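Local coordinates for protein N-acetylglucosaminidase (Paenibacillus barengoltzii, PDB 6INX) that probably hydrolyses glycosidic bonds of N-acetylglucosamine-containing glycans, as a family 18 glycoside hydrolase built on a TIM barrel, at residues C114-E117 with A121-P124; L182-M187 with D214-L219; M304-K309 with L335-Q340. All coordinates share one frame; numbering follows the deposited sequence.

Interaction 1 (C114-E117 with A121-P124); sequences CYAE and AASP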
loop_
_atom_site.group_PDB
_atom_site.type_symbol
_atom_site.label_atom_id
_atom_site.label_comp_id
_atom_site.label_asym_id
_atom_site.label_seq_id
_atom_site.Cartn_x
_atom_site.Cartn_y
_atom_site.Cartn_z
ATOM N N CYS A 114 9.817 -3.824 -13.923
ATOM C CA CYS A 114 10.000 -2.460 -13.420
ATOM C C CYS A 114 10.404 -2.393 -11.951
ATOM O O CYS A 114 10.695 -1.296 -11.457
ATOM C CB CYS A 114 8.794 -1.528 -13.661
ATOM S SG CYS A 114 8.284 -1.339 -15.391
ATOM N N TYR A 115 10.426 -3.517 -11.240
ATOM C CA TYR A 115 10.620 -3.536 -9.792
ATOM C C TYR A 115 11.878 -4.310 -9.427
ATOM O O TYR A 115 12.036 -5.471 -9.814
ATOM C CB TYR A 115 9.376 -4.095 -9.086
ATOM C CG TYR A 115 8.194 -3.206 -9.369
ATOM C CD1 TYR A 115 8.049 -2.000 -8.699
ATOM C CD2 TYR A 115 7.271 -3.526 -10.353
ATOM C CE1 TYR A 115 7.006 -1.151 -8.971
ATOM C CE2 TYR A 115 6.214 -2.678 -10.638
ATOM C CZ TYR A 115 6.090 -1.489 -9.942
ATOM O OH TYR A 115 5.045 -0.635 -10.235
ATOM N N ALA A 116 12.772 -3.666 -8.682
ATOM C CA ALA A 116 14.037 -4.268 -8.293
ATOM C C ALA A 116 14.066 -4.677 -6.828
ATOM O O ALA A 116 15.129 -5.075 -6.323
ATOM C CB ALA A 116 15.189 -3.309 -8.598
ATOM N N GLU A 117 12.918 -4.616 -6.142
ATOM C CA GLU A 117 12.869 -4.810 -4.699
ATOM C C GLU A 117 13.353 -6.188 -4.265
ATOM O O GLU A 117 13.770 -6.349 -3.109
ATOM C CB GLU A 117 11.439 -4.586 -4.194
ATOM C CG GLU A 117 11.066 -3.137 -3.962
ATOM C CD GLU A 117 10.611 -2.380 -5.198
ATOM O OE1 GLU A 117 10.690 -2.919 -6.321
ATOM O OE2 GLU A 117 10.212 -1.204 -5.020
ATOM N N ALA A 121 17.838 -6.800 -11.214
ATOM C CA ALA A 121 17.831 -5.618 -12.061
ATOM C C ALA A 121 16.418 -5.271 -12.523
ATOM O O ALA A 121 15.551 -6.146 -12.687
ATOM C CB ALA A 121 18.725 -5.840 -13.277
ATOM N N ALA A 122 16.192 -3.973 -12.743
ATOM C CA ALA A 122 14.915 -3.495 -13.252
ATOM C C ALA A 122 15.126 -2.176 -13.968
ATOM O O ALA A 122 16.129 -1.481 -13.767
ATOM C CB ALA A 122 13.870 -3.283 -12.146
ATOM N N SER A 123 14.134 -1.817 -14.777
ATOM C CA SER A 123 14.191 -0.595 -15.565
ATOM C C SER A 123 12.773 -0.172 -15.904
ATOM O O SER A 123 11.902 -1.030 -16.074
ATOM C CB SER A 123 14.978 -0.843 -16.859
ATOM O OG SER A 123 14.779 0.221 -17.783
ATOM N N PRO A 124 12.502 1.132 -16.016
ATOM C CA PRO A 124 11.202 1.544 -16.563
ATOM C C PRO A 124 10.924 0.950 -17.926
ATOM O O PRO A 124 9.757 0.800 -18.295
ATOM C CB PRO A 124 11.306 3.075 -16.644
ATOM C CG PRO A 124 12.525 3.446 -15.902
ATOM C CD PRO A 124 13.410 2.268 -15.778
#

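Interaction 2 (L182-M187 with D214-L219); sequences LMTYDM and DASVNL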
loop_
_atom_site.group_PDB
_atom_site.type_symbol
_atom_site.label_atom_id
_atom_site.label_comp_id
_atom_site.label_asym_id
_atom_site.label_seq_id
_atom_site.Cartn_x
_atom_site.Cartn_y
_atom_site.Cartn_z
ATOM N N LEU A 182 -2.733 -14.920 -10.767
ATOM C CA LEU A 182 -2.568 -13.813 -9.839
ATOM C C LEU A 182 -2.055 -14.360 -8.518
ATOM O O LEU A 182 -2.711 -15.191 -7.875
ATOM C CB LEU A 182 -3.880 -13.056 -9.630
ATOM C CG LEU A 182 -4.586 -12.534 -10.871
ATOM C CD1 LEU A 182 -5.825 -11.747 -10.447
ATOM C CD2 LEU A 182 -3.622 -11.693 -11.685
ATOM N N MET A 183 -0.884 -13.889 -8.106
ATOM C CA MET A 183 -0.291 -14.345 -6.853
ATOM C C MET A 183 -0.975 -13.603 -5.704
ATOM O O MET A 183 -0.427 -12.679 -5.096
ATOM C CB MET A 183 1.214 -14.121 -6.867
ATOM C CG MET A 183 1.949 -15.135 -7.755
ATOM S SD MET A 183 3.739 -14.950 -7.711
ATOM C CE MET A 183 3.860 -13.378 -8.543
ATOM N N THR A 184 -2.215 -14.025 -5.426
ATOM C CA THR A 184 -3.012 -13.435 -4.343
ATOM C C THR A 184 -2.629 -14.059 -2.994
ATOM O O THR A 184 -3.446 -14.610 -2.249
ATOM C CB THR A 184 -4.509 -13.503 -4.640
ATOM O OG1 THR A 184 -4.907 -14.861 -4.881
ATOM C CG2 THR A 184 -4.861 -12.649 -5.852
ATOM N N TYR A 185 -1.336 -13.952 -2.700
ATOM C CA TYR A 185 -0.734 -14.356 -1.442
ATOM C C TYR A 185 0.502 -13.490 -1.257
ATOM O O TYR A 185 0.949 -12.814 -2.190
ATOM C CB TYR A 185 -0.434 -15.868 -1.371
ATOM C CG TYR A 185 0.204 -16.508 -2.584
ATOM C CD1 TYR A 185 1.523 -16.259 -2.917
ATOM C CD2 TYR A 185 -0.518 -17.387 -3.387
ATOM C CE1 TYR A 185 2.112 -16.865 -4.020
ATOM C CE2 TYR A 185 0.071 -18.010 -4.489
ATOM C CZ TYR A 185 1.379 -17.730 -4.799
ATOM O OH TYR A 185 1.984 -18.327 -5.886
ATOM N N ASP A 186 1.054 -13.500 -0.042
ATOM C CA ASP A 186 2.076 -12.514 0.353
ATOM C C ASP A 186 1.602 -11.087 0.080
ATOM O O ASP A 186 2.415 -10.187 -0.150
ATOM C CB ASP A 186 3.435 -12.728 -0.335
ATOM C CG ASP A 186 4.001 -14.102 -0.120
ATOM O OD1 ASP A 186 3.740 -14.709 0.934
ATOM O OD2 ASP A 186 4.729 -14.571 -1.029
ATOM N N MET A 187 0.281 -10.867 0.077
ATOM C CA MET A 187 -0.231 -9.540 -0.263
ATOM C C MET A 187 0.066 -8.532 0.830
ATOM O O MET A 187 0.114 -7.323 0.558
ATOM C CB MET A 187 -1.733 -9.585 -0.552
ATOM C CG MET A 187 -2.050 -10.284 -1.885
ATOM S SD MET A 187 -3.776 -10.231 -2.393
ATOM C CE MET A 187 -4.497 -11.356 -1.188
ATOM N N ASP A 214 -10.366 -10.251 -4.342
ATOM C CA ASP A 214 -11.425 -9.551 -5.053
ATOM C C ASP A 214 -10.907 -8.246 -5.655
ATOM O O ASP A 214 -11.165 -7.941 -6.826
ATOM C CB ASP A 214 -12.579 -9.324 -4.065
ATOM C CG ASP A 214 -13.744 -8.562 -4.655
ATOM O OD1 ASP A 214 -14.277 -8.951 -5.717
ATOM O OD2 ASP A 214 -14.153 -7.573 -4.001
ATOM N N ALA A 215 -10.156 -7.463 -4.875
ATOM C CA ALA A 215 -9.640 -6.206 -5.411
ATOM C C ALA A 215 -8.626 -6.446 -6.525
ATOM O O ALA A 215 -8.575 -5.683 -7.498
ATOM C CB ALA A 215 -9.024 -5.351 -4.302
ATOM N N SER A 216 -7.826 -7.508 -6.408
ATOM C CA SER A 216 -6.829 -7.827 -7.430
ATOM C C SER A 216 -7.496 -8.240 -8.735
ATOM O O SER A 216 -7.134 -7.744 -9.806
ATOM C CB SER A 216 -5.879 -8.912 -6.905
ATOM O OG SER A 216 -4.904 -9.247 -7.881
ATOM N N VAL A 217 -8.472 -9.151 -8.658
ATOM C CA VAL A 217 -9.228 -9.551 -9.842
ATOM C C VAL A 217 -9.828 -8.328 -10.525
ATOM O O VAL A 217 -9.702 -8.144 -11.739
ATOM C CB VAL A 217 -10.298 -10.588 -9.460
ATOM C CG1 VAL A 217 -11.228 -10.855 -10.648
ATOM C CG2 VAL A 217 -9.644 -11.882 -8.959
ATOM N N ASN A 218 -10.456 -7.453 -9.742
ATOM C CA ASN A 218 -11.028 -6.242 -10.313
ATOM C C ASN A 218 -9.970 -5.387 -11.014
ATOM O O ASN A 218 -10.218 -4.864 -12.107
ATOM C CB ASN A 218 -11.766 -5.471 -9.221
ATOM C CG ASN A 218 -13.092 -6.115 -8.859
ATOM O OD1 ASN A 218 -13.607 -6.956 -9.598
ATOM N ND2 ASN A 218 -13.649 -5.729 -7.716
ATOM N N LEU A 219 -8.781 -5.239 -10.414
ATOM C CA LEU A 219 -7.710 -4.476 -11.061
ATOM C C LEU A 219 -7.332 -5.080 -12.408
ATOM O O LEU A 219 -7.176 -4.364 -13.407
ATOM C CB LEU A 219 -6.472 -4.450 -10.164
ATOM C CG LEU A 219 -6.462 -3.573 -8.919
ATOM C CD1 LEU A 219 -5.132 -3.748 -8.186
ATOM C CD2 LEU A 219 -6.688 -2.120 -9.293
#

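Interaction 3 (M304-K309 with L335-Q340); sequences MSIRYK and LDALYQ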
loop_
_atom_site.group_PDB
_atom_site.type_symbol
_atom_site.label_atom_id
_atom_site.label_comp_id
_atom_site.label_asym_id
_atom_site.label_seq_id
_atom_site.Cartn_x
_atom_site.Cartn_y
_atom_site.Cartn_z
ATOM N N MET A 304 -11.648 -23.654 4.941
ATOM C CA MET A 304 -12.784 -22.733 4.945
ATOM C C MET A 304 -12.565 -21.581 3.961
ATOM O O MET A 304 -13.429 -21.283 3.128
ATOM C CB MET A 304 -12.993 -22.215 6.371
ATOM C CG MET A 304 -14.300 -21.499 6.664
ATOM S SD MET A 304 -14.456 -21.138 8.439
ATOM C CE MET A 304 -14.785 -22.770 9.103
ATOM N N SER A 305 -11.405 -20.930 4.028
ATOM C CA SER A 305 -11.141 -19.844 3.090
ATOM C C SER A 305 -10.996 -20.362 1.661
ATOM O O SER A 305 -11.428 -19.701 0.711
ATOM C CB SER A 305 -9.905 -19.052 3.527
ATOM O OG SER A 305 -8.746 -19.868 3.605
ATOM N N ILE A 306 -10.421 -21.556 1.493
ATOM C CA ILE A 306 -10.322 -22.141 0.162
ATOM C C ILE A 306 -11.710 -22.396 -0.432
ATOM O O ILE A 306 -11.953 -22.100 -1.608
ATOM C CB ILE A 306 -9.432 -23.395 0.187
ATOM C CG1 ILE A 306 -7.961 -22.991 0.336
ATOM C CG2 ILE A 306 -9.638 -24.242 -1.066
ATOM C CD1 ILE A 306 -7.032 -24.183 0.578
ATOM N N ARG A 307 -12.661 -22.917 0.368
ATOM C CA ARG A 307 -14.011 -23.098 -0.180
ATOM C C ARG A 307 -14.593 -21.771 -0.632
ATOM O O ARG A 307 -15.213 -21.687 -1.696
ATOM C CB ARG A 307 -14.969 -23.794 0.807
ATOM C CG ARG A 307 -16.494 -23.812 0.434
ATOM C CD ARG A 307 -16.640 -24.671 -0.803
ATOM N NE ARG A 307 -17.988 -24.852 -1.298
ATOM C CZ ARG A 307 -18.685 -25.991 -1.217
ATOM N NH1 ARG A 307 -18.167 -27.089 -0.647
ATOM N NH2 ARG A 307 -19.920 -26.042 -1.753
ATOM N N TYR A 308 -14.406 -20.714 0.164
ATOM C CA TYR A 308 -14.904 -19.408 -0.251
ATOM C C TYR A 308 -14.230 -18.940 -1.537
ATOM O O TYR A 308 -14.887 -18.366 -2.413
ATOM C CB TYR A 308 -14.716 -18.376 0.863
ATOM C CG TYR A 308 -15.822 -18.373 1.901
ATOM C CD1 TYR A 308 -17.072 -17.837 1.607
ATOM C CD2 TYR A 308 -15.607 -18.888 3.173
ATOM C CE1 TYR A 308 -18.087 -17.828 2.556
ATOM C CE2 TYR A 308 -16.619 -18.882 4.133
ATOM C CZ TYR A 308 -17.853 -18.354 3.810
ATOM O OH TYR A 308 -18.866 -18.342 4.754
ATOM N N LYS A 309 -12.928 -19.192 -1.679
ATOM C CA LYS A 309 -12.232 -18.813 -2.906
ATOM C C LYS A 309 -12.776 -19.572 -4.111
ATOM O O LYS A 309 -12.940 -18.997 -5.192
ATOM C CB LYS A 309 -10.729 -19.047 -2.750
ATOM C CG LYS A 309 -10.042 -18.074 -1.781
ATOM C CD LYS A 309 -8.527 -18.264 -1.768
ATOM C CE LYS A 309 -7.868 -17.263 -0.816
ATOM N NZ LYS A 309 -6.369 -17.341 -0.811
ATOM N N LEU A 335 -5.202 -29.367 -0.687
ATOM C CA LEU A 335 -5.430 -29.783 -2.068
ATOM C C LEU A 335 -6.783 -30.474 -2.222
ATOM O O LEU A 335 -7.503 -30.239 -3.199
ATOM C CB LEU A 335 -4.302 -30.694 -2.545
ATOM C CG LEU A 335 -4.507 -31.344 -3.923
ATOM C CD1 LEU A 335 -4.841 -30.309 -5.000
ATOM C CD2 LEU A 335 -3.280 -32.142 -4.307
ATOM N N ASP A 336 -7.160 -31.317 -1.258
ATOM C CA ASP A 336 -8.478 -31.943 -1.322
ATOM C C ASP A 336 -9.593 -30.899 -1.317
ATOM O O ASP A 336 -10.550 -30.993 -2.095
ATOM C CB ASP A 336 -8.643 -32.908 -0.150
ATOM C CG ASP A 336 -9.212 -34.240 -0.572
ATOM O OD1 ASP A 336 -9.044 -34.611 -1.753
ATOM O OD2 ASP A 336 -9.834 -34.915 0.275
ATOM N N ALA A 337 -9.477 -29.883 -0.457
ATOM C CA ALA A 337 -10.488 -28.834 -0.401
ATOM C C ALA A 337 -10.592 -28.090 -1.726
ATOM O O ALA A 337 -11.695 -27.758 -2.180
ATOM C CB ALA A 337 -10.164 -27.861 0.734
ATOM N N LEU A 338 -9.448 -27.811 -2.362
ATOM C CA LEU A 338 -9.455 -27.149 -3.659
ATOM C C LEU A 338 -10.117 -28.029 -4.711
ATOM O O LEU A 338 -10.966 -27.568 -5.489
ATOM C CB LEU A 338 -8.013 -26.825 -4.064
ATOM C CG LEU A 338 -7.785 -25.723 -5.084
ATOM C CD1 LEU A 338 -8.356 -24.444 -4.544
ATOM C CD2 LEU A 338 -6.287 -25.576 -5.342
ATOM N N TYR A 339 -9.734 -29.306 -4.752
ATOM C CA TYR A 339 -10.314 -30.238 -5.713
ATOM C C TYR A 339 -11.825 -30.360 -5.538
ATOM O O TYR A 339 -12.577 -30.339 -6.521
ATOM C CB TYR A 339 -9.639 -31.600 -5.555
ATOM C CG TYR A 339 -10.252 -32.686 -6.401
ATOM C CD1 TYR A 339 -10.091 -32.688 -7.780
ATOM C CD2 TYR A 339 -10.986 -33.710 -5.820
ATOM C CE1 TYR A 339 -10.651 -33.679 -8.561
ATOM C CE2 TYR A 339 -11.549 -34.704 -6.591
ATOM C CZ TYR A 339 -11.377 -34.684 -7.961
ATOM O OH TYR A 339 -11.934 -35.676 -8.737
ATOM N N GLN A 340 -12.291 -30.475 -4.294
ATOM C CA GLN A 340 -13.726 -30.585 -4.046
ATOM C C GLN A 340 -14.459 -29.303 -4.409
ATOM O O GLN A 340 -15.599 -29.347 -4.881
ATOM C CB GLN A 340 -13.975 -30.882 -2.573
ATOM C CG GLN A 340 -13.463 -32.206 -2.097
ATOM C CD GLN A 340 -13.446 -32.261 -0.587
ATOM O OE1 GLN A 340 -13.833 -31.296 0.082
ATOM N NE2 GLN A 340 -12.977 -33.371 -0.040
#

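Interaction 1 (C114-E117 with A121-P124)
Ala122 presses its methyl group against the backbone of Cys114 and Tyr115, pinching together two parts of the long loop that runs from barrel strand 105-109 to helix 126-148. This is a beta-alpha loop of the TIM barrel, following the strand on which family 18 enzymes carry their DxxDxDxE signature. Apolar contact does most of the work. Ala122 CB lies 3.5 Å from Tyr115 C, tight against the peptide, and it also meets the methyl of Ala116, CB to CB at 3.8 Å.

The polar part is weaker and runs through carbonyls. Cys114 CA offers its hydrogen to Ser123 O at 3.6 Å, with an angle of 155° at the hydrogen. Direct hydrogen bonding between the segments is absent; instead Asp126 OD2 accepts from both Cys114 N and Ser123 N, so one carboxylate oxygen ties the two parts of the loop. Ser123 OG bonds to the backbone N of Asp125, capping the turn that leads into the helix.

The Tyr115 ring has Cys114 CB over one face, toward the rim, while its hydroxyl bonds to Tyr163 O and its ring meets that of Tyr163 edge to face. Gly206 and Thr205 of the second subunit pack on Tyr115 and Pro124, so the loop also belongs to the dimer contact. With chi1 at -57°, Cys114 places its sulfur beside its own backbone N, where SG lies 3.7 Å from Ser123 O and 3.9 Å from Pro124 O.

Interaction 2 (L182-M187 with D214-L219)
Leu182 reaches from the end of barrel strand 179-183 to helix 213-222, where it meets Ser216 and Val217. Starting at the backbone, Leu182 CB is 4.3 Å from Ser216 OG, close enough to begin the contact but not to carry it. CG is a spacer. The chain is stretched out from there, with CD1 anti to CA (chi2 -177°), and it is this branch that does the touching: Leu182 CD1 sits 3.7 Å from Ser216 OG and 4.1 Å from Val217 CA. The same methyl meets one branch of the valine, Leu182 CD1 to Val217 CG2 at 4.1 Å. The other leucine branch, CD2, takes no part.

Thr184 adds a second methyl. Its CG2 comes against Ser216 from the other end of the contact, 4.0 Å from Ser216 CB, so the serine lies against two methyl groups. Its hydroxyl is not stranded there: Ser216 OG, anti to its own backbone N (chi1 180°), is hydrogen-bonded to Ala160 O in the loop after strand 153-159. Thr184 OG1 is likewise engaged, with Gly233 N on the neighbouring strand.

Consecutive inverse gamma turns centre on Met183 and Thr184 and kink the chain within the Met-Thr-Tyr-Asp sequence. In family 18 relatives this sequence edges the substrate cleft. Here Asp186 OD1 forms a salt bridge with Arg239 NE and a hydrogen bond with Tyr237 OH. Taken together, this is strand-to-helix packing in the barrel wall: Leu182 also touches Phe220 of the same helix and Ile230 of strand 230-235, while Val217 rests on Ile232, so the helix lies over these two adjacent parallel strands.

Interaction 3 (M304-K309 with L335-Q340)
Ile306 plugs the groove between two outer helices of the TIM barrel, 303-316 and 333-341, which come just before and just after barrel strand 320-324. The tight part is small and made by van der Waals contact alone. Ile306 CG2 is the atom that meets the other helix: it sits against the backbone, 3.8 Å from Leu338 N and 4.0 Å from Ala337 C, with Ala337 CB alongside at 4.1 Å. Leu338 carries on inward to Val321 and Phe323, so this side faces the barrel strand.

Outward the two helices are less closely joined. Arg307 and Gln340 are both exposed, and neither side chain touches the opposite segment; Arg307 NE makes a salt bridge with Asp311 of its own helix. The buried Lys309 heads inward instead, and its NZ is gripped by Asp301 OD2, Thr199 OG1 and Gly233 O.

The side chains of Ile306 and Leu338 cross at about a right angle. A chi1 of -74° keeps Ile306 CG1 beside the backbone N and swings CG2 to the far side from that nitrogen, bringing Ile306 CG2 to 3.7 Å from Leu338 CD1.

How the interactions relate
Reading from the N terminus, the three contacts come in series; none nests in or crosses another. Interaction 1 closes a short bend within the loop after strand 105-109. Interaction 2 follows, bringing helix 213-222 back onto strand 179-183 and closing the excursion between them. Interaction 3 brackets strand 320-324 by joining the helices before and after it. Interactions 2 and 3 are neighbours, with centres about 17 Å apart, and they touch through packing of Thr184 O against Lys309 NZ at 4.3 Å. Interaction 1 lies on the opposite side of the chain's centre from interaction 3, about 35 Å away between centres, and alone of the three reaches the second subunit.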